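Local atomic coordinates of exocyst complex component EXO70 (Saccharomyces cerevisiae, PDB entry 2B1E), a protein that serves in the exocyst complex, which tethers secretory vesicles to sites of exocytosis, and plays a role in assembly of that complex. Residues 19-22 against 23-27; 83-86 against 87-91; 148-151 against 152-156; 196-199 against 200-204. All blocks are in the same frame, centred on the assembly; numbering follows the deposited sequence.

How the contacts relate
Contacts 1 to 3 lie on single helices and contact 4 runs off the end of one; each joins side chains a turn apart and closes no loop. From the N terminus they come in series without nesting or crossing: contact 1 on helix 15-30, contact 2 on helix 66-94, contact 3 on the last turns of helix 136-155 and contact 4 where helix 180-201 ends. All lie on the same side of the chain's centre, the centre of contact 1 about 71 Å from it and that of contact 3 about 30 Å. Residues of contacts 2 and 4 both touch helices 117-132 and 136-155, and contact 3 packs on helix 180-201, so successive helices are tied together along the chain.

Contact 1. Residues 19-22 against 23-27; sequences ANEA and SKYEI
With CG beside the backbone N and anti to the carbonyl carbon in both residues (chi1 -65° for each), Glu21 and Lys24 run side by side and point the same way. The Glu21 chain then folds at chi2 and the Lys24 chain at chi3, which brings NZ of Lys24 to 3.1 Å from OE2 of Glu21 in a salt bridge. The ammonium nitrogen meets that oxygen from above the carboxylate plane, 40° out of it. CE of Lys24 follows at 3.4 Å from the same OE2. On the other branch, OE1 of Glu21 accepts a bond from a water at 2.7 Å, and OH of Tyr25 is hydrogen-bonded to the same water. This i to i+3 and i to i+4 pairing rides on the regular turns of helix 15-30, where Tyr25 N bonds to Glu21 O at 3.1 Å. The Tyr25 ring stands nearly perpendicular to the carboxylate and packs on Val44 and Leu48 of helix 38-56. Were Glu21 an alanine, the Lys24 ammonium would probably lose its mate and the water bridge to Tyr25 one of its ends. On another flank, the small Ala22 lies against Leu75 of helix 66-94, while the Glu26 carboxylate is hydrogen-bonded to His74 and salt-bridged to Arg81.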
loop_
_atom_site.group_PDB
_atom_site.type_symbol
_atom_site.label_atom_id
_atom_site.label_comp_id
_atom_site.label_asym_id
_atom_site.label_seq_id
_atom_site.Cartn_x
_atom_site.Cartn_y
_atom_site.Cartn_z
ATOM N N ALA A 19 -32.375 -65.434 15.695
ATOM C CA ALA A 19 -32.237 -65.434 14.246
ATOM C C ALA A 19 -33.520 -64.875 13.652
ATOM O O ALA A 19 -33.486 -64.011 12.778
ATOM C CB ALA A 19 -31.995 -66.859 13.746
ATOM N N ASN A 20 -34.660 -65.355 14.141
ATOM C CA ASN A 20 -35.941 -64.866 13.637
ATOM C C ASN A 20 -36.033 -63.351 13.823
ATOM O O ASN A 20 -36.421 -62.632 12.902
ATOM C CB ASN A 20 -37.104 -65.552 14.359
ATOM C CG ASN A 20 -38.453 -65.147 13.796
ATOM O OD1 ASN A 20 -38.721 -65.329 12.608
ATOM N ND2 ASN A 20 -39.307 -64.590 14.644
ATOM N N GLU A 21 -35.678 -62.865 15.009
ATOM C CA GLU A 21 -35.708 -61.427 15.286
ATOM C C GLU A 21 -34.810 -60.672 14.315
ATOM O O GLU A 21 -35.199 -59.641 13.771
ATOM C CB GLU A 21 -35.241 -61.137 16.713
ATOM C CG GLU A 21 -36.143 -61.702 17.781
ATOM C CD GLU A 21 -37.484 -61.012 17.804
ATOM O OE1 GLU A 21 -37.501 -59.772 17.962
ATOM O OE2 GLU A 21 -38.516 -61.703 17.664
ATOM N N ALA A 22 -33.599 -61.175 14.110
ATOM C CA ALA A 22 -32.674 -60.529 13.187
ATOM C C ALA A 22 -33.259 -60.479 11.780
ATOM O O ALA A 22 -33.094 -59.478 11.074
ATOM C CB ALA A 22 -31.351 -61.260 13.169
ATOM N N SER A 23 -33.935 -61.557 11.376
ATOM C CA SER A 23 -34.547 -61.640 10.048
ATOM C C SER A 23 -35.595 -60.555 9.871
ATOM O O SER A 23 -35.714 -59.948 8.799
ATOM C CB SER A 23 -35.204 -63.006 9.833
ATOM O OG SER A 23 -34.240 -64.019 9.606
ATOM N N LYS A 24 -36.354 -60.309 10.931
ATOM C CA LYS A 24 -37.380 -59.285 10.881
ATOM C C LYS A 24 -36.738 -57.908 10.761
ATOM O O LYS A 24 -37.238 -57.040 10.040
ATOM C CB LYS A 24 -38.277 -59.376 12.121
ATOM C CG LYS A 24 -39.076 -60.688 12.177
ATOM C CD LYS A 24 -40.175 -60.670 13.232
ATOM C CE LYS A 24 -39.599 -60.695 14.644
ATOM N NZ LYS A 24 -40.657 -60.627 15.695
ATOM N N TYR A 25 -35.615 -57.706 11.446
ATOM C CA TYR A 25 -34.949 -56.414 11.382
ATOM C C TYR A 25 -34.369 -56.184 9.994
ATOM O O TYR A 25 -34.339 -55.048 9.506
ATOM C CB TYR A 25 -33.834 -56.310 12.431
ATOM C CG TYR A 25 -34.335 -56.275 13.853
ATOM C CD1 TYR A 25 -35.387 -55.440 14.218
ATOM C CD2 TYR A 25 -33.758 -57.079 14.834
ATOM C CE1 TYR A 25 -35.862 -55.409 15.530
ATOM C CE2 TYR A 25 -34.221 -57.054 16.154
ATOM C CZ TYR A 25 -35.273 -56.219 16.492
ATOM O OH TYR A 25 -35.740 -56.201 17.785
ATOM N N GLU A 26 -33.896 -57.250 9.354
ATOM C CA GLU A 26 -33.339 -57.085 8.019
ATOM C C GLU A 26 -34.420 -56.664 7.026
ATOM O O GLU A 26 -34.170 -55.873 6.117
ATOM C CB GLU A 26 -32.673 -58.363 7.516
ATOM C CG GLU A 26 -32.058 -58.161 6.126
ATOM C CD GLU A 26 -31.027 -59.210 5.752
ATOM O OE1 GLU A 26 -30.270 -58.980 4.777
ATOM O OE2 GLU A 26 -30.972 -60.261 6.419
ATOM N N ILE A 27 -35.619 -57.208 7.195
ATOM C CA ILE A 27 -36.721 -56.869 6.306
ATOM C C ILE A 27 -37.018 -55.380 6.443
ATOM O O ILE A 27 -37.233 -54.674 5.451
ATOM C CB ILE A 27 -37.971 -57.733 6.635
ATOM C CG1 ILE A 27 -37.698 -59.179 6.204
ATOM C CG2 ILE A 27 -39.211 -57.166 5.935
ATOM C CD1 ILE A 27 -38.781 -60.186 6.565
HETATM O O HOH W 1 -35.181 -58.720 18.924
#

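Contact 2. Residues 83-86 against 87-91; sequences EAQL and RVYFI
Arg87 lays its guanidinium back over the preceding turn, with Glu83 O over one face of the group and NH1 3.3 Å from Ala84 CA. CG stands opposite the carbonyl carbon (chi1 -68°), and the chain runs extended from there to NE, which carries the charged end back along the helix. NH1 also comes within 3.9 Å of the Ala84 CB. The Glu83 carboxylate is nearby, yet its OE2 is 4.5 Å from Arg87 NH2 and well out of the guanidinium plane, so no N-H is aimed at it. A water joins the two instead: it donates to Glu83 OE2 and accepts from Arg87 NH2, each at 2.8 Å, lying in the guanidinium plane at its edge. Arg87 NH2 also forms a salt bridge with Glu135, and Glu83 OE1 is hydrogen-bonded to Tyr129, so both charged ends have second partners. On another side of the helix, Gln85 bends at chi2 and brings NE2 to 4.2 Å from Tyr89 CB; the amide and ring planes are 65° apart, and the phenol OH is bonded to Asn34. Beneath these side chains the backbone keeps helical bonds, among them Tyr89 N to Gln85 O at 2.9 Å. Leu86 touches helices 33-36 and 38-56 as well as Phe130 of helix 117-132; Phe90 touches helices 117-132 and 136-155. Long helix 66-94 thus links several helices, as expected in the elongated, all-helical rod of stacked bundles formed by Exo70.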
loop_
_atom_site.group_PDB
_atom_site.type_symbol
_atom_site.label_atom_id
_atom_site.label_comp_id
_atom_site.label_asym_id
_atom_site.label_seq_id
_atom_site.Cartn_x
_atom_site.Cartn_y
_atom_site.Cartn_z
ATOM N N GLU A 83 -24.531 -49.912 7.608
ATOM C CA GLU A 83 -23.682 -48.761 7.873
ATOM C C GLU A 83 -23.121 -48.198 6.565
ATOM O O GLU A 83 -22.931 -46.991 6.437
ATOM C CB GLU A 83 -22.563 -49.143 8.861
ATOM C CG GLU A 83 -23.099 -49.259 10.293
ATOM C CD GLU A 83 -22.087 -49.771 11.322
ATOM O OE1 GLU A 83 -22.381 -49.674 12.528
ATOM O OE2 GLU A 83 -21.019 -50.276 10.943
ATOM N N ALA A 84 -22.880 -49.065 5.584
ATOM C CA ALA A 84 -22.363 -48.603 4.301
ATOM C C ALA A 84 -23.441 -47.726 3.650
ATOM O O ALA A 84 -23.137 -46.743 2.981
ATOM C CB ALA A 84 -22.017 -49.799 3.404
ATOM N N GLN A 85 -24.699 -48.080 3.871
ATOM C CA GLN A 85 -25.817 -47.315 3.326
ATOM C C GLN A 85 -25.900 -45.942 3.995
ATOM O O GLN A 85 -26.262 -44.944 3.358
ATOM C CB GLN A 85 -27.122 -48.091 3.530
ATOM C CG GLN A 85 -28.381 -47.338 3.130
ATOM C CD GLN A 85 -28.344 -46.822 1.704
ATOM O OE1 GLN A 85 -28.019 -47.562 0.766
ATOM N NE2 GLN A 85 -28.685 -45.548 1.528
ATOM N N LEU A 86 -25.564 -45.901 5.285
ATOM C CA LEU A 86 -25.564 -44.657 6.036
ATOM C C LEU A 86 -24.521 -43.708 5.463
ATOM O O LEU A 86 -24.736 -42.500 5.408
ATOM C CB LEU A 86 -25.278 -44.929 7.515
ATOM C CG LEU A 86 -26.489 -45.501 8.259
ATOM C CD1 LEU A 86 -26.065 -45.970 9.639
ATOM C CD2 LEU A 86 -27.576 -44.440 8.355
ATOM N N ARG A 87 -23.392 -44.263 5.031
ATOM C CA ARG A 87 -22.339 -43.449 4.449
ATOM C C ARG A 87 -22.761 -42.918 3.087
ATOM O O ARG A 87 -22.523 -41.757 2.779
ATOM C CB ARG A 87 -21.049 -44.254 4.303
ATOM C CG ARG A 87 -20.410 -44.616 5.625
ATOM C CD ARG A 87 -19.059 -45.297 5.433
ATOM N NE ARG A 87 -18.713 -46.023 6.646
ATOM C CZ ARG A 87 -18.944 -47.318 6.831
ATOM N NH1 ARG A 87 -19.508 -48.043 5.872
ATOM N NH2 ARG A 87 -18.643 -47.880 7.994
ATOM N N VAL A 88 -23.363 -43.777 2.267
ATOM C CA VAL A 88 -23.836 -43.365 0.943
ATOM C C VAL A 88 -24.827 -42.208 1.102
ATOM O O VAL A 88 -24.767 -41.192 0.399
ATOM C CB VAL A 88 -24.572 -44.541 0.214
ATOM C CG1 VAL A 88 -25.239 -44.026 -1.061
ATOM C CG2 VAL A 88 -23.583 -45.640 -0.123
ATOM N N TYR A 89 -25.742 -42.377 2.041
ATOM C CA TYR A 89 -26.772 -41.382 2.323
ATOM C C TYR A 89 -26.147 -40.068 2.805
ATOM O O TYR A 89 -26.590 -38.979 2.427
ATOM C CB TYR A 89 -27.717 -41.926 3.397
ATOM C CG TYR A 89 -29.036 -41.198 3.502
ATOM C CD1 TYR A 89 -30.081 -41.486 2.630
ATOM C CD2 TYR A 89 -29.249 -40.246 4.498
ATOM C CE1 TYR A 89 -31.316 -40.852 2.750
ATOM C CE2 TYR A 89 -30.467 -39.610 4.630
ATOM C CZ TYR A 89 -31.502 -39.920 3.752
ATOM O OH TYR A 89 -32.722 -39.320 3.906
ATOM N N PHE A 90 -25.138 -40.189 3.663
ATOM C CA PHE A 90 -24.414 -39.046 4.218
ATOM C C PHE A 90 -23.754 -38.248 3.084
ATOM O O PHE A 90 -23.914 -37.026 2.974
ATOM C CB PHE A 90 -23.340 -39.568 5.185
ATOM C CG PHE A 90 -22.597 -38.490 5.950
ATOM C CD1 PHE A 90 -23.206 -37.802 7.002
ATOM C CD2 PHE A 90 -21.255 -38.222 5.668
ATOM C CE1 PHE A 90 -22.482 -36.868 7.767
ATOM C CE2 PHE A 90 -20.524 -37.292 6.423
ATOM C CZ PHE A 90 -21.142 -36.616 7.475
ATOM N N ILE A 91 -23.011 -38.958 2.249
ATOM C CA ILE A 91 -22.302 -38.364 1.120
ATOM C C ILE A 91 -23.286 -37.743 0.123
ATOM O O ILE A 91 -23.021 -36.700 -0.477
ATOM C CB ILE A 91 -21.447 -39.446 0.412
ATOM C CG1 ILE A 91 -20.300 -39.889 1.339
ATOM C CG2 ILE A 91 -20.882 -38.907 -0.876
ATOM C CD1 ILE A 91 -19.521 -41.111 0.833
HETATM O O HOH W 2 -19.016 -50.410 9.014
#

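Contact 3. Residues 148-151 against 152-156; sequences SKLI and LKCMA
Leu150 and Cys154, one turn apart, meet on the buried flank of helix 136-155, with CD2 of the leucine 3.7 Å from SG of the cysteine. Beside them Ile151 and Met155 lie alongside, pointing the same way. CG2 of Ile151, anti to the backbone N, is the branch that reaches forward, and it comes to 4.1 Å from Met155 CG. The methionine is bent at both chi2 and chi3; its end leads away, and the side chain touches Tyr183 and Phe190 of helix 180-201. Phe190 also touches Cys154, and Ile151 reaches Leu220 of helix 209-233. Met155 N is bonded to Ile151 O at 2.9 Å with an N-H...O angle of 171°. The solvent side is looser. Lys149 and Lys153 have exposed side chains whose ammonium nitrogens stay 6.8 Å apart, and NZ of Lys149 turns back to a salt bridge with Glu146. Lys153 uses its aliphatic part instead, CG lying 3.3 Å from Lys149 O while the chain leads on outward. Leu152 is the exception, pressed against its own helix with CG 2.9 Å and CD1 3.2 Å from Ser148 O, a tight approach on the exposed side. Apolar and sulfur-bearing groups on one flank and lysines on the other make the helix amphipathic, with its inner side probably held to the neighbouring helices largely by van der Waals contact.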
loop_
_atom_site.group_PDB
_atom_site.type_symbol
_atom_site.label_atom_id
_atom_site.label_comp_id
_atom_site.label_asym_id
_atom_site.label_seq_id
_atom_site.Cartn_x
_atom_site.Cartn_y
_atom_site.Cartn_z
ATOM N N SER A 148 -14.229 -30.170 1.077
ATOM C CA SER A 148 -13.103 -29.523 0.420
ATOM C C SER A 148 -13.118 -29.747 -1.092
ATOM O O SER A 148 -12.643 -28.905 -1.850
ATOM C CB SER A 148 -11.766 -29.985 1.029
ATOM O OG SER A 148 -11.595 -31.380 0.916
ATOM N N LYS A 149 -13.676 -30.866 -1.540
ATOM C CA LYS A 149 -13.739 -31.116 -2.974
ATOM C C LYS A 149 -14.740 -30.162 -3.620
ATOM O O LYS A 149 -14.458 -29.560 -4.656
ATOM C CB LYS A 149 -14.132 -32.570 -3.261
ATOM C CG LYS A 149 -13.037 -33.576 -2.928
ATOM C CD LYS A 149 -13.327 -34.962 -3.499
ATOM C CE LYS A 149 -14.599 -35.583 -2.924
ATOM N NZ LYS A 149 -15.846 -34.930 -3.435
ATOM N N LEU A 150 -15.900 -30.014 -2.989
ATOM C CA LEU A 150 -16.951 -29.140 -3.486
ATOM C C LEU A 150 -16.447 -27.695 -3.600
ATOM O O LEU A 150 -16.564 -27.061 -4.653
ATOM C CB LEU A 150 -18.148 -29.183 -2.538
ATOM C CG LEU A 150 -19.540 -28.743 -3.015
ATOM C CD1 LEU A 150 -20.378 -28.380 -1.799
ATOM C CD2 LEU A 150 -19.459 -27.556 -3.957
ATOM N N ILE A 151 -15.889 -27.182 -2.507
ATOM C CA ILE A 151 -15.388 -25.811 -2.467
ATOM C C ILE A 151 -14.263 -25.566 -3.468
ATOM O O ILE A 151 -14.216 -24.519 -4.115
ATOM C CB ILE A 151 -14.894 -25.452 -1.051
ATOM C CG1 ILE A 151 -16.054 -25.592 -0.061
ATOM C CG2 ILE A 151 -14.341 -24.022 -1.030
ATOM C CD1 ILE A 151 -15.658 -25.407 1.393
ATOM N N LEU A 152 -13.353 -26.522 -3.597
ATOM C CA LEU A 152 -12.259 -26.363 -4.544
ATOM C C LEU A 152 -12.796 -26.211 -5.971
ATOM O O LEU A 152 -12.235 -25.463 -6.776
ATOM C CB LEU A 152 -11.305 -27.550 -4.447
ATOM C CG LEU A 152 -10.441 -27.557 -3.179
ATOM C CD1 LEU A 152 -9.658 -28.858 -3.096
ATOM C CD2 LEU A 152 -9.491 -26.352 -3.191
ATOM N N LYS A 153 -13.890 -26.911 -6.272
ATOM C CA LYS A 153 -14.509 -26.843 -7.595
ATOM C C LYS A 153 -15.144 -25.472 -7.810
ATOM O O LYS A 153 -15.189 -24.966 -8.929
ATOM C CB LYS A 153 -15.574 -27.933 -7.742
ATOM C CG LYS A 153 -15.015 -29.341 -7.925
ATOM C CD LYS A 153 -16.124 -30.381 -7.829
ATOM C CE LYS A 153 -15.611 -31.784 -8.121
ATOM N NZ LYS A 153 -15.236 -31.948 -9.549
ATOM N N CYS A 154 -15.644 -24.875 -6.733
ATOM C CA CYS A 154 -16.253 -23.554 -6.823
ATOM C C CYS A 154 -15.166 -22.521 -7.069
ATOM O O CYS A 154 -15.283 -21.675 -7.954
ATOM C CB CYS A 154 -16.989 -23.212 -5.530
ATOM S SG CYS A 154 -18.421 -24.245 -5.203
ATOM N N MET A 155 -14.102 -22.599 -6.278
ATOM C CA MET A 155 -12.996 -21.667 -6.414
ATOM C C MET A 155 -12.301 -21.838 -7.762
ATOM O O MET A 155 -11.577 -20.946 -8.218
ATOM C CB MET A 155 -11.991 -21.872 -5.277
ATOM C CG MET A 155 -12.554 -21.596 -3.882
ATOM S SD MET A 155 -13.118 -19.896 -3.633
ATOM C CE MET A 155 -11.574 -19.025 -3.810
ATOM N N ALA A 156 -12.520 -22.987 -8.394
ATOM C CA ALA A 156 -11.918 -23.270 -9.691
ATOM C C ALA A 156 -12.415 -22.282 -10.742
ATOM O O ALA A 156 -11.715 -21.985 -11.705
ATOM C CB ALA A 156 -12.247 -24.696 -10.115
#

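Contact 4. Residues 196-199 against 200-204; sequences SLVD and DLYSQ
Leu197 and Leu201 cross at a slant on the buried side of helix 180-201, in the last turn of an amphipathic helix packed into an all-helical bundle. CG of Leu197, anti to the backbone N (chi1 -175°), meets CD1 of Leu201 at 3.7 Å, and its own CD1 lies 3.9 Å from the same methyl. Leu201 is set the other way at its first torsion, with CG beside its N, so its branch folds back over the previous turn. Around the pair lie Leu120 and Leu123 of helix 117-132, Leu143 of helix 136-155 and the loop residues Tyr114 and Tyr115. Replacing Leu197 with an alanine is likely to leave the Leu201 CD1 methyl without its neighbour and to weaken the packing on Leu120. The second pair, Val198 and Tyr202, also meets at an angle: CG1 of the valine is 4.0 Å from CD2 of the ring, and both residues touch Val212 of helix 209-233. The acidic side chains look elsewhere, Asp199 to Lys209 in a salt bridge and Asp200 to the hydroxyl of Tyr114 in a hydrogen bond. Leu201 N gives a short bond of 2.7 Å to Leu197 O. Tyr202 is the first residue to leave helical angles (phi -116°, psi 174°), yet its N still bonds to Val198 O at 3.2 Å. That same Val198 O lies in the plane of the Tyr202 ring, at its edge, 3.6 Å from CD2.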
loop_
_atom_site.group_PDB
_atom_site.type_symbol
_atom_site.label_atom_id
_atom_site.label_comp_id
_atom_site.label_asym_id
_atom_site.label_seq_id
_atom_site.Cartn_x
_atom_site.Cartn_y
_atom_site.Cartn_z
ATOM N N SER A 196 -19.799 -21.773 9.993
ATOM C CA SER A 196 -21.197 -21.916 10.398
ATOM C C SER A 196 -21.598 -23.391 10.316
ATOM O O SER A 196 -22.306 -23.898 11.185
ATOM C CB SER A 196 -22.124 -21.081 9.498
ATOM O OG SER A 196 -21.801 -19.706 9.550
ATOM N N LEU A 197 -21.134 -24.073 9.273
ATOM C CA LEU A 197 -21.447 -25.489 9.079
ATOM C C LEU A 197 -20.948 -26.341 10.234
ATOM O O LEU A 197 -21.717 -27.091 10.834
ATOM C CB LEU A 197 -20.836 -26.012 7.775
ATOM C CG LEU A 197 -21.211 -27.465 7.437
ATOM C CD1 LEU A 197 -22.717 -27.563 7.240
ATOM C CD2 LEU A 197 -20.493 -27.925 6.182
ATOM N N VAL A 198 -19.658 -26.236 10.547
ATOM C CA VAL A 198 -19.112 -27.019 11.646
ATOM C C VAL A 198 -19.851 -26.682 12.942
ATOM O O VAL A 198 -20.165 -27.571 13.727
ATOM C CB VAL A 198 -17.592 -26.763 11.833
ATOM C CG1 VAL A 198 -17.122 -27.377 13.144
ATOM C CG2 VAL A 198 -16.816 -27.379 10.671
ATOM N N ASP A 199 -20.122 -25.402 13.169
ATOM C CA ASP A 199 -20.843 -25.005 14.374
ATOM C C ASP A 199 -22.247 -25.604 14.354
ATOM O O ASP A 199 -22.782 -25.974 15.398
ATOM C CB ASP A 199 -20.945 -23.481 14.478
ATOM C CG ASP A 199 -19.650 -22.840 14.942
ATOM O OD1 ASP A 199 -18.723 -23.586 15.327
ATOM O OD2 ASP A 199 -19.566 -21.594 14.925
ATOM N N ASP A 200 -22.844 -25.697 13.166
ATOM C CA ASP A 200 -24.190 -26.255 13.053
ATOM C C ASP A 200 -24.205 -27.774 13.218
ATOM O O ASP A 200 -25.142 -28.337 13.780
ATOM C CB ASP A 200 -24.822 -25.923 11.684
ATOM C CG ASP A 200 -25.469 -24.541 11.639
ATOM O OD1 ASP A 200 -25.665 -23.909 12.701
ATOM O OD2 ASP A 200 -25.803 -24.093 10.519
ATOM N N LEU A 201 -23.160 -28.429 12.738
ATOM C CA LEU A 201 -23.091 -29.887 12.766
ATOM C C LEU A 201 -22.732 -30.579 14.075
ATOM O O LEU A 201 -23.149 -31.712 14.304
ATOM C CB LEU A 201 -22.130 -30.367 11.677
ATOM C CG LEU A 201 -22.561 -30.142 10.219
ATOM C CD1 LEU A 201 -21.485 -30.660 9.281
ATOM C CD2 LEU A 201 -23.885 -30.872 9.953
ATOM N N TYR A 202 -21.968 -29.912 14.930
ATOM C CA TYR A 202 -21.544 -30.526 16.192
ATOM C C TYR A 202 -22.105 -29.811 17.403
ATOM O O TYR A 202 -22.740 -28.766 17.276
ATOM C CB TYR A 202 -20.018 -30.506 16.287
ATOM C CG TYR A 202 -19.331 -31.385 15.277
ATOM C CD1 TYR A 202 -19.135 -32.735 15.528
ATOM C CD2 TYR A 202 -18.878 -30.865 14.069
ATOM C CE1 TYR A 202 -18.500 -33.549 14.601
ATOM C CE2 TYR A 202 -18.242 -31.671 13.138
ATOM C CZ TYR A 202 -18.058 -33.011 13.410
ATOM O OH TYR A 202 -17.433 -33.817 12.491
ATOM N N SER A 203 -21.861 -30.385 18.576
ATOM C CA SER A 203 -22.298 -29.774 19.819
ATOM C C SER A 203 -21.403 -28.553 19.991
ATOM O O SER A 203 -20.324 -28.482 19.402
ATOM C CB SER A 203 -22.135 -30.749 20.993
ATOM O OG SER A 203 -23.031 -31.842 20.854
ATOM N N GLN A 204 -21.852 -27.598 20.793
ATOM C CA GLN A 204 -21.121 -26.349 21.009
ATOM C C GLN A 204 -19.639 -26.437 21.392
ATOM O O GLN A 204 -18.822 -25.658 20.895
ATOM C CB GLN A 204 -21.877 -25.505 22.047
ATOM C CG GLN A 204 -21.232 -24.166 22.388
ATOM C CD GLN A 204 -22.179 -23.241 23.149
ATOM O OE1 GLN A 204 -21.784 -22.164 23.603
ATOM N NE2 GLN A 204 -23.435 -23.657 23.283
#